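Local coordinates for manganese-binding protein (Chlamydia trachomatis, PDB 6NSI) that binds ferrous iron, with manganese and nickel as alternatives, and delivers it to the membrane permease of the YtgABCD ABC transporter for import, at residues D34-E39 with L200-Q205; Y38-G43 with S64-K69; T166-F171 with L257-V262. All blocks are in the same frame, centred on the assembly; numbering follows the deposited sequence.

Interactions 1 and 3 meet at the Fe(III) ion, while interaction 2 lies away from it. Interaction 3 is the buried one, near the centre of the chain, and supplies His-168 and Asp-260 to the metal. Interaction 1 is partly buried. It brings in His-36 and faces the same ion, but has no hydrogen bond between its segments. Interaction 2 is also partly buried and farther out, its centre about 21 Å from the chain centre. It shares Tyr-38 and Glu-39 with interaction 1 and joins that loop to helix 65-71 through hydrogen bonds and two waters. Metal bonds and packing thus dominate inside, and helix-end hydrogen bonds farther out.

Interaction 1 of 3, residues D34-E39 with L200-Q205; sequences DPHSYE and LSPEAQ. With FE (Fe (III) ion), chain B.
The ring of His-36 and the ring of Pro-202 make the main packing contact. The two side chains cross at about a right angle, and Pro-202 CD lies 3.4 Å from His-36 CD2. Ser-201 CA sits over one face of the imidazole, near the ring centre. Pro-202 CG also touches the Asp-34 carboxylate, 3.6 Å from OD1. Farther along, Glu-203 OE1 meets Ser-37 CB at 3.5 Å.

The polar approach is that of the Leu-200 carbonyl. Leu-200 O lies 3.0 Å from His-36 CE1, an oblique approach to the ring and not a hydrogen bond.

Metal binding uses the far nitrogen of the ring: His-36 NE2 is 2.1 Å from the iron. His-102, His-168 and Asp-260 complete the site.

Hydrogen bonds run within segment 34-39. Asp-34 OD1 accepts from the backbone N of His-36 at 3.1 Å, an Asx turn, and is met from above the carboxylate plane. Asp-34 OD2 accepts from Ser-37 OG at 2.6 Å and takes a weak bond from Ser-37 N. With CG anti to its own N (chi1 168°), the Asp-34 carboxylate reaches forward to the N-H groups of His-36 and Ser-37, and OD1 lies at the edge of the His-36 ring, in its plane.

No hydrogen bond spans the two segments. The Asx turn probably sets the backbone that carries the metal ligand, while Leu-200 to Pro-202 pack against its ring. Bound iron would draw electron density from the imidazole, so the nearby carbonyl oxygen of Leu-200 may be favourable electrostatically.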
ATOM      1  N   ASP A  34     -10.214  -7.355  -4.156  1.00 44.66           N
ATOM      2  CA  ASP A  34      -9.789  -6.047  -4.638  1.00 34.92           C
ATOM      3  C   ASP A  34     -10.457  -4.941  -3.831  1.00 38.16           C
ATOM      4  O   ASP A  34     -11.672  -4.740  -3.968  1.00 35.49           O
ATOM      5  CB  ASP A  34     -10.130  -5.903  -6.117  1.00 33.47           C
ATOM      6  CG  ASP A  34      -9.981  -4.480  -6.611  1.00 40.92           C
ATOM      7  OD1 ASP A  34      -9.026  -3.815  -6.157  1.00 37.27           O
ATOM      8  OD2 ASP A  34     -10.795  -4.035  -7.459  1.00 36.06           O
ATOM      9  N   PRO A  35      -9.717  -4.187  -3.017  1.00 30.61           N
ATOM     10  CA  PRO A  35     -10.351  -3.111  -2.243  1.00 30.62           C
ATOM     11  C   PRO A  35     -10.847  -1.979  -3.114  1.00 31.02           C
ATOM     12  O   PRO A  35     -11.825  -1.319  -2.742  1.00 30.08           O
ATOM     13  CB  PRO A  35      -9.226  -2.643  -1.307  1.00 27.40           C
ATOM     14  CG  PRO A  35      -7.958  -2.928  -2.110  1.00 30.26           C
ATOM     15  CD  PRO A  35      -8.248  -4.190  -2.890  1.00 32.72           C
ATOM     16  N   HIS A  36     -10.198  -1.733  -4.257  1.00 29.23           N
ATOM     17  CA  HIS A  36     -10.569  -0.611  -5.118  1.00 33.11           C
ATOM     18  C   HIS A  36     -12.039  -0.665  -5.508  1.00 35.48           C
ATOM     19  O   HIS A  36     -12.708   0.371  -5.593  1.00 44.38           O
ATOM     20  CB  HIS A  36      -9.720  -0.612  -6.391  1.00 33.75           C
ATOM     21  CG  HIS A  36      -8.262  -0.376  -6.154  1.00 31.62           C
ATOM     22  ND1 HIS A  36      -7.713   0.885  -6.105  1.00 30.74           N
ATOM     23  CD2 HIS A  36      -7.236  -1.242  -5.978  1.00 32.37           C
ATOM     24  CE1 HIS A  36      -6.411   0.789  -5.900  1.00 30.28           C
ATOM     25  NE2 HIS A  36      -6.097  -0.491  -5.816  1.00 28.62           N
ATOM     26  N   SER A  37     -12.551  -1.864  -5.783  1.00 32.97           N
ATOM     27  CA  SER A  37     -13.897  -2.028  -6.307  1.00 41.82           C
ATOM     28  C   SER A  37     -14.809  -2.727  -5.314  1.00 43.88           C
ATOM     29  O   SER A  37     -15.856  -3.261  -5.706  1.00 48.73           O
ATOM     30  CB  SER A  37     -13.860  -2.796  -7.624  1.00 41.66           C
ATOM     31  OG  SER A  37     -13.439  -4.128  -7.390  1.00 36.48           O
ATOM     32  N   TYR A  38     -14.430  -2.736  -4.037  1.00 35.31           N
ATOM     33  CA  TYR A  38     -15.237  -3.398  -3.029  1.00 38.94           C
ATOM     34  C   TYR A  38     -16.609  -2.752  -2.968  1.00 41.07           C
ATOM     35  O   TYR A  38     -16.730  -1.529  -2.886  1.00 41.79           O
ATOM     36  CB  TYR A  38     -14.569  -3.317  -1.664  1.00 39.48           C
ATOM     37  CG  TYR A  38     -15.296  -4.089  -0.586  1.00 37.93           C
ATOM     38  CD1 TYR A  38     -15.170  -5.463  -0.489  1.00 36.79           C
ATOM     39  CD2 TYR A  38     -16.108  -3.442   0.333  1.00 41.44           C
ATOM     40  CE1 TYR A  38     -15.814  -6.170   0.497  1.00 42.35           C
ATOM     41  CE2 TYR A  38     -16.762  -4.142   1.322  1.00 42.44           C
ATOM     42  CZ  TYR A  38     -16.620  -5.510   1.395  1.00 38.30           C
ATOM     43  OH  TYR A  38     -17.268  -6.223   2.382  1.00 39.05           O
ATOM     44  N   GLU A  39     -17.643  -3.574  -3.036  1.00 46.56           N
ATOM     45  CA  GLU A  39     -19.000  -3.115  -2.795  1.00 48.00           C
ATOM     46  C   GLU A  39     -19.462  -3.732  -1.486  1.00 37.97           C
ATOM     47  O   GLU A  39     -19.132  -4.884  -1.185  1.00 39.82           O
ATOM     48  CB  GLU A  39     -19.942  -3.486  -3.952  1.00 51.87           C
ATOM     49  CG  GLU A  39     -19.521  -2.917  -5.318  1.00 49.36           C
ATOM     50  CD  GLU A  39     -20.138  -1.542  -5.634  1.00 61.42           C
ATOM     51  OE1 GLU A  39     -19.876  -1.007  -6.744  1.00 51.01           O
ATOM     52  OE2 GLU A  39     -20.883  -0.996  -4.782  1.00 54.65           O
ATOM     53  N   LEU A 200      -3.712   2.281 -11.666  1.00 26.83           N
ATOM     54  CA  LEU A 200      -3.930   2.309 -10.183  1.00 30.83           C
ATOM     55  C   LEU A 200      -4.991   1.314  -9.659  1.00 29.74           C
ATOM     56  O   LEU A 200      -4.894   0.926  -8.518  1.00 29.29           O
ATOM     57  CB  LEU A 200      -4.311   3.738  -9.779  1.00 34.31           C
ATOM     58  CG  LEU A 200      -3.227   4.806  -9.900  1.00 31.22           C
ATOM     59  CD1 LEU A 200      -3.775   6.179  -9.600  1.00 38.75           C
ATOM     60  CD2 LEU A 200      -2.041   4.523  -9.014  1.00 23.81           C
ATOM     61  N   SER A 201      -5.908   0.877 -10.512  1.00 33.22           N
ATOM     62  CA  SER A 201      -7.119   0.100 -10.320  1.00 40.38           C
ATOM     63  C   SER A 201      -7.070  -1.163 -11.174  1.00 36.49           C
ATOM     64  O   SER A 201      -6.736  -1.089 -12.365  1.00 30.19           O
ATOM     65  CB  SER A 201      -8.359   0.927 -10.667  1.00 30.00           C
ATOM     66  OG  SER A 201      -8.511   2.016  -9.774  1.00 30.00           O
ATOM     67  N   PRO A 202      -7.210  -2.221 -10.551  1.00 37.49           N
ATOM     68  CA  PRO A 202      -7.280  -3.451 -11.361  1.00 41.81           C
ATOM     69  C   PRO A 202      -8.482  -3.508 -12.287  1.00 50.85           C
ATOM     70  O   PRO A 202      -8.490  -4.342 -13.203  1.00 48.20           O
ATOM     71  CB  PRO A 202      -7.345  -4.566 -10.309  1.00 35.63           C
ATOM     72  CG  PRO A 202      -6.837  -3.956  -9.053  1.00 33.28           C
ATOM     73  CD  PRO A 202      -7.194  -2.503  -9.110  1.00 37.64           C
ATOM     74  N   GLU A 203      -9.490  -2.650 -12.090  1.00 41.21           N
ATOM     75  CA  GLU A 203     -10.722  -2.762 -12.867  1.00 56.45           C
ATOM     76  C   GLU A 203     -10.574  -2.291 -14.313  1.00 58.98           C
ATOM     77  O   GLU A 203     -11.399  -2.668 -15.158  1.00 54.17           O
ATOM     78  CB  GLU A 203     -11.848  -1.981 -12.179  1.00 63.63           C
ATOM     79  CG  GLU A 203     -13.234  -2.587 -12.373  1.00 64.26           C
ATOM     80  CD  GLU A 203     -14.272  -2.022 -11.396  1.00 76.56           C
ATOM     81  OE1 GLU A 203     -13.960  -1.032 -10.690  1.00 77.04           O
ATOM     82  OE2 GLU A 203     -15.399  -2.566 -11.332  1.00 76.89           O
ATOM     83  N   ALA A 204      -9.547  -1.496 -14.624  1.00 53.60           N
ATOM     84  CA  ALA A 204      -9.359  -1.018 -15.988  1.00 47.53           C
ATOM     85  C   ALA A 204      -8.944  -2.158 -16.920  1.00 53.84           C
ATOM     86  O   ALA A 204      -8.304  -3.130 -16.507  1.00 43.63           O
ATOM     87  CB  ALA A 204      -8.314   0.099 -16.028  1.00 52.21           C
ATOM     88  N   GLN A 205      -9.323  -2.028 -18.193  1.00 54.14           N
ATOM     89  CA  GLN A 205      -8.976  -3.013 -19.212  1.00 50.67           C
ATOM     90  C   GLN A 205      -7.520  -2.853 -19.637  1.00 45.89           C
ATOM     91  O   GLN A 205      -7.068  -1.736 -19.904  1.00 48.61           O
ATOM     92  CB  GLN A 205      -9.892  -2.850 -20.426  1.00 56.84           C
ATOM     93  CG  GLN A 205      -9.983  -4.087 -21.298  1.00 60.40           C
ATOM     94  CD  GLN A 205     -10.620  -5.260 -20.573  1.00 66.60           C
ATOM     95  OE1 GLN A 205     -11.594  -5.095 -19.831  1.00 61.32           O
ATOM     96  NE2 GLN A 205     -10.070  -6.453 -20.781  1.00 68.72           N
TER
HETATM   97 FE    FE B 401      -4.148  -1.153  -5.801  1.00 24.07          FE

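Interaction 2 of 3, residues Y38-G43 with S64-K69; sequences YEMVKG and SASLRK
Ser-64 OG donates to Tyr-38 O at 2.6 Å, in the carbonyl plane, with a C=O···donor angle of 156°. Ser-64 OG also accepts from Leu-67 N at 3.3 Å, a nearly straight N-cap bond. A chi1 of 87° sets OG between the backbone N and the carbonyl carbon of its own residue, where it serves both partners.

The Glu-39 carboxylate comes next. Glu-39 OE2 accepts from Ser-66 N at 3.3 Å, on the syn side and 30° out of the carboxylate plane. Its OE1 reaches the helix through water 1, which donates to it and accepts from Ala-65 N. The chain bends at chi2, and this turns the carboxylate back onto the first helical turn although CB starts away from it. The negative charge there would be favoured by the helix dipole.

Ser-66 OG faces the loop backbone. Ser-66 OG accepts a weak bond from Met-40 N at 2.9 Å, and it shares water 2 with Met-40 O.

Apolar packing lies outside these bonds. Leu-67 CD2 touches Met-40 CG at 3.6 Å, the two side chains crossing at a slant. Leu-67 CD2 also reaches the edge of the Tyr-38 ring, 4.3 Å from Tyr-38 CD2. The ring's hydroxyl is hydrogen-bonded to Asp-44.

The arrangement is a helix N-terminus capped by Ser-64, with Glu-39 of the preceding 38-43 loop accepting from Ser-66 N. Helix 65-71 is the crossover between parallel strands 54-56 and 77-79, a beta-alpha-beta unit of the sheet-containing lobe.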
ATOM      1  N   TYR A  38     -14.430  -2.736  -4.037  1.00 35.31           N
ATOM      2  CA  TYR A  38     -15.237  -3.398  -3.029  1.00 38.94           C
ATOM      3  C   TYR A  38     -16.609  -2.752  -2.968  1.00 41.07           C
ATOM      4  O   TYR A  38     -16.730  -1.529  -2.886  1.00 41.79           O
ATOM      5  CB  TYR A  38     -14.569  -3.317  -1.664  1.00 39.48           C
ATOM      6  CG  TYR A  38     -15.296  -4.089  -0.586  1.00 37.93           C
ATOM      7  CD1 TYR A  38     -15.170  -5.463  -0.489  1.00 36.79           C
ATOM      8  CD2 TYR A  38     -16.108  -3.442   0.333  1.00 41.44           C
ATOM      9  CE1 TYR A  38     -15.814  -6.170   0.497  1.00 42.35           C
ATOM     10  CE2 TYR A  38     -16.762  -4.142   1.322  1.00 42.44           C
ATOM     11  CZ  TYR A  38     -16.620  -5.510   1.395  1.00 38.30           C
ATOM     12  OH  TYR A  38     -17.268  -6.223   2.382  1.00 39.05           O
ATOM     13  N   GLU A  39     -17.643  -3.574  -3.036  1.00 46.56           N
ATOM     14  CA  GLU A  39     -19.000  -3.115  -2.795  1.00 48.00           C
ATOM     15  C   GLU A  39     -19.462  -3.732  -1.486  1.00 37.97           C
ATOM     16  O   GLU A  39     -19.132  -4.884  -1.185  1.00 39.82           O
ATOM     17  CB  GLU A  39     -19.942  -3.486  -3.952  1.00 51.87           C
ATOM     18  CG  GLU A  39     -19.521  -2.917  -5.318  1.00 49.36           C
ATOM     19  CD  GLU A  39     -20.138  -1.542  -5.634  1.00 61.42           C
ATOM     20  OE1 GLU A  39     -19.876  -1.007  -6.744  1.00 51.01           O
ATOM     21  OE2 GLU A  39     -20.883  -0.996  -4.782  1.00 54.65           O
ATOM     22  N   MET A  40     -20.185  -2.953  -0.688  1.00 44.60           N
ATOM     23  CA  MET A  40     -20.582  -3.453   0.618  1.00 43.12           C
ATOM     24  C   MET A  40     -21.441  -4.699   0.473  1.00 43.27           C
ATOM     25  O   MET A  40     -22.280  -4.797  -0.428  1.00 39.08           O
ATOM     26  CB  MET A  40     -21.324  -2.376   1.403  1.00 45.95           C
ATOM     27  CG  MET A  40     -20.403  -1.255   1.857  1.00 46.83           C
ATOM     28  SD  MET A  40     -21.312   0.241   2.218  1.00 51.54           S
ATOM     29  CE  MET A  40     -22.313  -0.351   3.587  1.00 48.07           C
ATOM     30  N   VAL A  41     -21.185  -5.669   1.343  1.00 40.41           N
ATOM     31  CA  VAL A  41     -21.974  -6.876   1.430  1.00 48.00           C
ATOM     32  C   VAL A  41     -22.957  -6.724   2.587  1.00 54.08           C
ATOM     33  O   VAL A  41     -22.843  -5.820   3.414  1.00 46.58           O
ATOM     34  CB  VAL A  41     -21.082  -8.134   1.599  1.00 47.06           C
ATOM     35  CG1 VAL A  41     -20.101  -8.265   0.411  1.00 44.04           C
ATOM     36  CG2 VAL A  41     -20.320  -8.075   2.910  1.00 43.03           C
ATOM     37  N   LYS A  42     -23.945  -7.614   2.642  1.00 45.21           N
ATOM     38  CA  LYS A  42     -24.904  -7.576   3.738  1.00 54.75           C
ATOM     39  C   LYS A  42     -24.185  -7.712   5.076  1.00 56.40           C
ATOM     40  O   LYS A  42     -23.279  -8.536   5.239  1.00 51.16           O
ATOM     41  CB  LYS A  42     -25.950  -8.682   3.577  1.00 60.14           C
ATOM     42  CG  LYS A  42     -27.117  -8.577   4.556  1.00 59.08           C
ATOM     43  CD  LYS A  42     -27.940  -9.857   4.575  1.00 61.43           C
ATOM     44  CE  LYS A  42     -29.341  -9.616   5.115  1.00 58.76           C
ATOM     45  NZ  LYS A  42     -30.308 -10.628   4.596  1.00 65.91           N
ATOM     46  N   GLY A  43     -24.587  -6.885   6.033  1.00 50.96           N
ATOM     47  CA  GLY A  43     -23.935  -6.814   7.313  1.00 51.17           C
ATOM     48  C   GLY A  43     -22.918  -5.698   7.430  1.00 46.70           C
ATOM     49  O   GLY A  43     -22.630  -5.256   8.550  1.00 47.13           O
ATOM     50  N   SER A  64     -16.068   2.964  -4.533  1.00 49.30           N
ATOM     51  CA  SER A  64     -17.277   2.312  -5.012  1.00 47.31           C
ATOM     52  C   SER A  64     -18.522   3.066  -4.550  1.00 51.34           C
ATOM     53  O   SER A  64     -18.538   3.703  -3.494  1.00 47.18           O
ATOM     54  CB  SER A  64     -17.326   0.872  -4.518  1.00 45.88           C
ATOM     55  OG  SER A  64     -17.924   0.794  -3.233  1.00 43.67           O
ATOM     56  N   ALA A  65     -19.575   2.991  -5.374  1.00 52.60           N
ATOM     57  CA  ALA A  65     -20.825   3.679  -5.071  1.00 50.18           C
ATOM     58  C   ALA A  65     -21.412   3.226  -3.742  1.00 46.49           C
ATOM     59  O   ALA A  65     -22.055   4.020  -3.049  1.00 49.28           O
ATOM     60  CB  ALA A  65     -21.833   3.445  -6.198  1.00 56.30           C
ATOM     61  N   SER A  66     -21.206   1.957  -3.380  1.00 50.70           N
ATOM     62  CA  SER A  66     -21.646   1.440  -2.086  1.00 47.02           C
ATOM     63  C   SER A  66     -21.004   2.206  -0.931  1.00 49.22           C
ATOM     64  O   SER A  66     -21.693   2.695  -0.027  1.00 48.89           O
ATOM     65  CB  SER A  66     -21.286  -0.044  -1.991  1.00 46.90           C
ATOM     66  OG  SER A  66     -22.047  -0.694  -1.001  1.00 51.78           O
ATOM     67  N   LEU A  67     -19.672   2.304  -0.946  1.00 46.33           N
ATOM     68  CA  LEU A  67     -18.950   2.913   0.167  1.00 41.36           C
ATOM     69  C   LEU A  67     -19.152   4.424   0.197  1.00 48.21           C
ATOM     70  O   LEU A  67     -19.256   5.017   1.279  1.00 47.36           O
ATOM     71  CB  LEU A  67     -17.462   2.558   0.080  1.00 36.13           C
ATOM     72  CG  LEU A  67     -17.091   1.063   0.139  1.00 36.68           C
ATOM     73  CD1 LEU A  67     -15.654   0.793  -0.325  1.00 34.91           C
ATOM     74  CD2 LEU A  67     -17.303   0.491   1.535  1.00 33.70           C
ATOM     75  N   ARG A  68     -19.226   5.064  -0.978  1.00 39.69           N
ATOM     76  CA  ARG A  68     -19.435   6.509  -1.019  1.00 46.54           C
ATOM     77  C   ARG A  68     -20.757   6.912  -0.367  1.00 51.06           C
ATOM     78  O   ARG A  68     -20.822   7.951   0.300  1.00 58.41           O
ATOM     79  CB  ARG A  68     -19.379   7.017  -2.455  1.00 51.17           C
ATOM     80  CG  ARG A  68     -17.987   7.187  -3.011  1.00 57.05           C
ATOM     81  CD  ARG A  68     -18.014   7.011  -4.518  1.00 57.24           C
ATOM     82  NE  ARG A  68     -17.790   8.266  -5.233  1.00 69.35           N
ATOM     83  CZ  ARG A  68     -16.587   8.738  -5.553  1.00 73.07           C
ATOM     84  NH1 ARG A  68     -15.498   8.058  -5.211  1.00 70.76           N
ATOM     85  NH2 ARG A  68     -16.469   9.891  -6.206  1.00 68.46           N
ATOM     86  N   LYS A  69     -21.822   6.111  -0.552  1.00 50.24           N
ATOM     87  CA  LYS A  69     -23.105   6.410   0.101  1.00 56.42           C
ATOM     88  C   LYS A  69     -22.939   6.494   1.610  1.00 53.47           C
ATOM     89  O   LYS A  69     -23.460   7.413   2.260  1.00 50.14           O
ATOM     90  CB  LYS A  69     -24.162   5.344  -0.213  1.00 50.82           C
ATOM     91  CG  LYS A  69     -24.456   5.069  -1.673  1.00 57.68           C
ATOM     92  CD  LYS A  69     -25.539   3.972  -1.861  1.00 64.14           C
ATOM     93  CE  LYS A  69     -25.365   2.772  -0.904  1.00 62.14           C
ATOM     94  NZ  LYS A  69     -25.270   1.420  -1.570  1.00 47.81           N
TER
HETATM   95  O   HOH W   1     -19.861   1.375  -7.671  1.00 47.35           O
HETATM   96  O   HOH W   2     -23.178  -2.837  -1.950  1.00 49.84           O

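Interaction 3 of 3, residues T166-F171 with L257-V262; sequences TGHNAF and LYSDNV. With FE (Fe (III) ion), chain B.
His-168 and Asp-260 meet at the iron. His-168 NE2 binds the iron at 2.2 Å. The carboxylate of Asp-260 is bidentate, with Asp-260 OD1 2.0 Å and Asp-260 OD2 2.4 Å from the iron. The two side chains come from opposite directions, with ring and carboxylate planes 68° apart. His-168 NE2 and Asp-260 OD2 are 3.0 Å apart because they share the metal, not a hydrogen bond. His-36 and His-102 supply the remaining ligands.

In the second shell, Ser-259 OG lies at the imidazole edge, 3.2 Å from His-168 CE1. Both Ser-259 OG and His-168 ND1 are hydrogen-bonded to Glu-229 OE1, which probably fixes the ring rotation. Ala-170 CB covers one ring face towards its rim and packs on Ser-259 CB at 3.6 Å. Farther back, Thr-166 OG1 donates to His-168 O at 2.6 Å.

Behind this, Phe-171 CZ touches Leu-257 CD1 at 3.8 Å. Leu-257 packs in turn on Asn-273, Thr-276 and Ile-277 of helix 266-280. Segment 166-171 connects strand 164-165 to helix 172-178, and segment 257-262 follows strand 251-252, so the two ligands sit on loops between strands and helices.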
ATOM      1  N   THR A 166       5.654  -4.521 -11.953  1.00 18.81           N
ATOM      2  CA  THR A 166       4.637  -5.205 -11.165  1.00 19.97           C
ATOM      3  C   THR A 166       3.334  -5.340 -11.948  1.00 19.27           C
ATOM      4  O   THR A 166       3.213  -4.883 -13.085  1.00 22.87           O
ATOM      5  CB  THR A 166       4.352  -4.466  -9.857  1.00 21.41           C
ATOM      6  OG1 THR A 166       3.728  -3.208 -10.168  1.00 19.43           O
ATOM      7  CG2 THR A 166       5.656  -4.244  -9.082  1.00 21.14           C
ATOM      8  N   GLY A 167       2.356  -5.991 -11.299  1.00 20.94           N
ATOM      9  CA  GLY A 167       1.082  -6.256 -11.949  1.00 21.36           C
ATOM     10  C   GLY A 167       0.272  -4.996 -12.199  1.00 28.26           C
ATOM     11  O   GLY A 167      -0.200  -4.767 -13.321  1.00 16.68           O
ATOM     12  N   HIS A 168       0.047  -4.190 -11.145  1.00 19.37           N
ATOM     13  CA  HIS A 168      -0.526  -2.858 -11.314  1.00 20.00           C
ATOM     14  C   HIS A 168       0.323  -1.848 -10.556  1.00 21.18           C
ATOM     15  O   HIS A 168       1.321  -2.196  -9.919  1.00 19.67           O
ATOM     16  CB  HIS A 168      -2.020  -2.794 -10.917  1.00 21.98           C
ATOM     17  CG  HIS A 168      -2.316  -2.728  -9.442  1.00 24.37           C
ATOM     18  ND1 HIS A 168      -2.009  -3.751  -8.561  1.00 25.98           N
ATOM     19  CD2 HIS A 168      -3.018  -1.813  -8.722  1.00 20.77           C
ATOM     20  CE1 HIS A 168      -2.458  -3.440  -7.355  1.00 23.83           C
ATOM     21  NE2 HIS A 168      -3.073  -2.275  -7.426  1.00 20.26           N
ATOM     22  N   ASN A 169      -0.084  -0.586 -10.672  1.00 22.66           N
ATOM     23  CA  ASN A 169       0.670   0.561 -10.163  1.00 26.65           C
ATOM     24  C   ASN A 169       0.331   0.785  -8.685  1.00 21.27           C
ATOM     25  O   ASN A 169      -0.357   1.725  -8.299  1.00 20.38           O
ATOM     26  CB  ASN A 169       0.374   1.798 -11.009  1.00 22.90           C
ATOM     27  CG  ASN A 169       1.225   2.981 -10.621  1.00 29.21           C
ATOM     28  OD1 ASN A 169       2.235   2.826  -9.925  1.00 21.33           O
ATOM     29  ND2 ASN A 169       0.815   4.180 -11.044  1.00 25.72           N
ATOM     30  N   ALA A 170       0.846  -0.119  -7.854  1.00 21.20           N
ATOM     31  CA  ALA A 170       0.667  -0.055  -6.413  1.00 21.01           C
ATOM     32  C   ALA A 170       1.944   0.309  -5.668  1.00 19.82           C
ATOM     33  O   ALA A 170       1.893   0.499  -4.450  1.00 20.99           O
ATOM     34  CB  ALA A 170       0.144  -1.397  -5.874  1.00 20.89           C
ATOM     35  N   PHE A 171       3.080   0.420  -6.359  1.00 22.96           N
ATOM     36  CA  PHE A 171       4.361   0.633  -5.694  1.00 21.87           C
ATOM     37  C   PHE A 171       5.037   1.941  -6.114  1.00 23.10           C
ATOM     38  O   PHE A 171       6.263   2.076  -6.005  1.00 20.45           O
ATOM     39  CB  PHE A 171       5.274  -0.567  -5.938  1.00 20.62           C
ATOM     40  CG  PHE A 171       4.699  -1.870  -5.411  1.00 23.27           C
ATOM     41  CD1 PHE A 171       3.933  -2.691  -6.233  1.00 24.73           C
ATOM     42  CD2 PHE A 171       4.912  -2.256  -4.091  1.00 21.71           C
ATOM     43  CE1 PHE A 171       3.400  -3.887  -5.752  1.00 24.70           C
ATOM     44  CE2 PHE A 171       4.381  -3.452  -3.597  1.00 26.72           C
ATOM     45  CZ  PHE A 171       3.633  -4.272  -4.428  1.00 19.32           C
ATOM     46  N   LEU A 257       4.111 -10.466  -4.612  1.00 24.43           N
ATOM     47  CA  LEU A 257       4.055  -9.291  -3.764  1.00 24.70           C
ATOM     48  C   LEU A 257       2.622  -9.083  -3.295  1.00 25.54           C
ATOM     49  O   LEU A 257       1.671  -9.563  -3.907  1.00 22.89           O
ATOM     50  CB  LEU A 257       4.554  -8.058  -4.518  1.00 21.82           C
ATOM     51  CG  LEU A 257       5.994  -8.065  -5.044  1.00 20.38           C
ATOM     52  CD1 LEU A 257       6.238  -6.744  -5.802  1.00 17.93           C
ATOM     53  CD2 LEU A 257       6.980  -8.180  -3.886  1.00 19.15           C
ATOM     54  N   TYR A 258       2.469  -8.375  -2.190  1.00 24.82           N
ATOM     55  CA  TYR A 258       1.138  -8.040  -1.693  1.00 25.95           C
ATOM     56  C   TYR A 258       0.936  -6.547  -1.888  1.00 23.82           C
ATOM     57  O   TYR A 258       1.532  -5.736  -1.175  1.00 22.12           O
ATOM     58  CB  TYR A 258       0.976  -8.474  -0.241  1.00 25.01           C
ATOM     59  CG  TYR A 258       0.956  -9.980  -0.152  1.00 37.95           C
ATOM     60  CD1 TYR A 258       2.139 -10.719  -0.247  1.00 35.62           C
ATOM     61  CD2 TYR A 258      -0.238 -10.672  -0.017  1.00 39.44           C
ATOM     62  CE1 TYR A 258       2.126 -12.109  -0.192  1.00 41.31           C
ATOM     63  CE2 TYR A 258      -0.254 -12.055   0.037  1.00 41.21           C
ATOM     64  CZ  TYR A 258       0.928 -12.767  -0.050  1.00 46.25           C
ATOM     65  OH  TYR A 258       0.903 -14.150   0.007  1.00 60.06           O
ATOM     66  N   SER A 259       0.110  -6.196  -2.871  1.00 25.81           N
ATOM     67  CA  SER A 259      -0.105  -4.807  -3.253  1.00 25.29           C
ATOM     68  C   SER A 259      -1.271  -4.180  -2.487  1.00 29.30           C
ATOM     69  O   SER A 259      -1.112  -3.155  -1.819  1.00 27.80           O
ATOM     70  CB  SER A 259      -0.378  -4.740  -4.757  1.00 22.63           C
ATOM     71  OG  SER A 259      -1.526  -5.525  -5.056  1.00 28.03           O
ATOM     72  N   ASP A 260      -2.456  -4.775  -2.596  1.00 25.96           N
ATOM     73  CA  ASP A 260      -3.679  -4.176  -2.088  1.00 27.02           C
ATOM     74  C   ASP A 260      -4.187  -4.879  -0.838  1.00 29.29           C
ATOM     75  O   ASP A 260      -5.280  -4.558  -0.345  1.00 26.25           O
ATOM     76  CB  ASP A 260      -4.754  -4.187  -3.173  1.00 27.28           C
ATOM     77  CG  ASP A 260      -4.489  -3.175  -4.287  1.00 29.79           C
ATOM     78  OD1 ASP A 260      -3.749  -2.177  -4.073  1.00 23.95           O
ATOM     79  OD2 ASP A 260      -5.045  -3.381  -5.387  1.00 25.98           O
ATOM     80  N   ASN A 261      -3.434  -5.841  -0.317  1.00 25.61           N
ATOM     81  CA  ASN A 261      -3.914  -6.624   0.806  1.00 30.28           C
ATOM     82  C   ASN A 261      -2.719  -7.052   1.647  1.00 29.95           C
ATOM     83  O   ASN A 261      -1.579  -6.662   1.391  1.00 24.54           O
ATOM     84  CB  ASN A 261      -4.752  -7.823   0.338  1.00 29.49           C
ATOM     85  CG  ASN A 261      -3.930  -8.873  -0.427  1.00 37.58           C
ATOM     86  OD1 ASN A 261      -2.862  -8.580  -0.967  1.00 34.04           O
ATOM     87  ND2 ASN A 261      -4.449 -10.094  -0.497  1.00 33.20           N
ATOM     88  N   VAL A 262      -3.022  -7.863   2.650  1.00 26.80           N
ATOM     89  CA  VAL A 262      -2.069  -8.342   3.685  1.00 32.45           C
ATOM     90  C   VAL A 262      -2.011  -9.875   3.659  1.00 36.15           C
ATOM     91  O   VAL A 262      -3.021 -10.474   3.350  1.00 34.71           O
ATOM     92  CB  VAL A 262      -2.590  -7.812   5.033  1.00 35.95           C
ATOM     93  CG1 VAL A 262      -2.408  -8.753   6.206  1.00 35.61           C
ATOM     94  CG2 VAL A 262      -2.138  -6.401   5.335  1.00 23.40           C
TER
HETATM   95 FE    FE B 401      -4.148  -1.153  -5.801  1.00 24.07          FE